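Putative electron transport related protein (Corynebacterium diphtheriae, PDB 4PQ1) is a DsbF homologue with a thioredoxin-like fold that probably catalyses thiol-disulfide exchange, as a reductant or oxidant of other proteins. Local coordinates at residues 67-70 against 71-75. Numbering follows the deposited sequence.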
# COMPACT_ATOMS: atom_id res chain seq x y z
N GLN A 67 -10.31 1.14 3.96
CA GLN A 67 -11.20 2.26 3.65
C GLN A 67 -11.27 3.18 4.86
O GLN A 67 -11.28 4.41 4.74
CB GLN A 67 -12.61 1.79 3.27
CG GLN A 67 -13.55 2.92 2.84
CD GLN A 67 -13.00 3.72 1.66
OE1 GLN A 67 -12.24 3.20 0.84
NE2 GLN A 67 -13.38 4.99 1.58
N GLU A 68 -11.30 2.58 6.04
CA GLU A 68 -11.41 3.32 7.28
C GLU A 68 -10.19 4.22 7.48
O GLU A 68 -10.31 5.43 7.70
CB GLU A 68 -11.55 2.33 8.43
CG GLU A 68 -11.86 2.95 9.76
CD GLU A 68 -11.99 1.88 10.83
OE1 GLU A 68 -12.54 0.79 10.52
OE2 GLU A 68 -11.53 2.13 11.96
N VAL A 69 -9.01 3.62 7.37
CA VAL A 69 -7.72 4.31 7.43
C VAL A 69 -7.65 5.44 6.42
O VAL A 69 -7.21 6.54 6.75
CB VAL A 69 -6.55 3.33 7.19
CG1 VAL A 69 -5.22 4.07 7.12
CG2 VAL A 69 -6.51 2.28 8.27
N HIS A 70 -8.08 5.18 5.20
CA HIS A 70 -8.07 6.21 4.16
C HIS A 70 -8.84 7.44 4.60
O HIS A 70 -8.37 8.57 4.45
CB HIS A 70 -8.67 5.69 2.86
CG HIS A 70 -8.67 6.71 1.76
ND1 HIS A 70 -7.52 7.19 1.18
CD2 HIS A 70 -9.69 7.33 1.13
CE1 HIS A 70 -7.82 8.07 0.26
NE2 HIS A 70 -9.14 8.18 0.20
N GLU A 71 -10.01 7.20 5.16
CA GLU A 71 -10.84 8.26 5.70
C GLU A 71 -10.20 8.92 6.91
O GLU A 71 -10.31 10.13 7.07
CB GLU A 71 -12.21 7.70 6.07
CG GLU A 71 -13.01 7.25 4.86
CD GLU A 71 -14.32 6.61 5.25
OE1 GLU A 71 -14.49 6.29 6.45
OE2 GLU A 71 -15.18 6.42 4.37
N TYR A 72 -9.56 8.13 7.77
CA TYR A 72 -8.94 8.65 8.98
C TYR A 72 -7.80 9.61 8.63
O TYR A 72 -7.58 10.60 9.32
CB TYR A 72 -8.43 7.50 9.85
CG TYR A 72 -7.68 7.91 11.12
CD1 TYR A 72 -6.32 8.20 11.09
CD2 TYR A 72 -8.34 7.99 12.34
CE1 TYR A 72 -5.63 8.56 12.26
CE2 TYR A 72 -7.66 8.35 13.51
CZ TYR A 72 -6.31 8.63 13.46
OH TYR A 72 -5.65 8.99 14.61
N LEU A 73 -7.09 9.32 7.54
CA LEU A 73 -5.98 10.16 7.11
C LEU A 73 -6.48 11.50 6.58
O LEU A 73 -5.90 12.54 6.85
CB LEU A 73 -5.13 9.45 6.06
CG LEU A 73 -4.22 8.33 6.54
CD1 LEU A 73 -3.90 7.35 5.41
CD2 LEU A 73 -2.92 8.91 7.11
N GLY A 74 -7.57 11.45 5.82
CA GLY A 74 -8.21 12.65 5.31
C GLY A 74 -7.28 13.51 4.49
O GLY A 74 -6.72 13.05 3.49
N ASP A 75 -7.13 14.76 4.92
CA ASP A 75 -6.25 15.73 4.25
C ASP A 75 -4.79 15.33 4.31
O ASP A 75 -4.03 15.53 3.36
CB ASP A 75 -6.41 17.11 4.90
CG ASP A 75 -7.13 18.08 4.01
OD1 ASP A 75 -7.27 17.78 2.81
OD2 ASP A 75 -7.55 19.14 4.51
O HOH W 1 -7.81 10.51 2.67
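Gln67 sends CG anti to its own N (chi1 -176°) and then bends at chi2, while Glu71, one turn on, has CG beside its backbone N (chi1 -67°) and runs extended from there. The two ends meet at a slant: Gln67 NE2 lies 3.6 Å from Glu71 OE2, amide and carboxylate almost perpendicular (88°), a loose approach; NE2 has its hydrogen bond with Thr102 OG1. Nearer the backbone, Glu71 CG rests 3.3 Å from Gln67 O, the carbonyl that also accepts Glu71 N.

On the buried side, Val69 and Leu73 lie side by side and point the same way, with Val69 CG1 3.9 Å from Leu73 CD1. Leu150 and Ile154 of helix 147-156 pack against this pair, and Leu73 also reaches Ile46 and Val48 of the central sheet.

At the C-terminal end, Gly74 leaves the helix with positive phi, yet its N still bonds to His70 O, a longer link at 3.3 Å. Water 1 lies 2.7 Å from His70 O and 2.9 Å from Gly74 O, placed to donate to either, though it has more acceptors in reach than protons, and it sits over one face of the His70 ring, toward the rim. His70 ND1 is hydrogen-bonded to Val79 N, tying the last turn of the helix to strand 77-83. Here, then, is the glycine-terminated end of helix 63-73, which follows helix 57-61, whose start carries the Cys56-Cys59 disulfide of the CxxC motif, and packs on the central sheet of the thioredoxin-like fold.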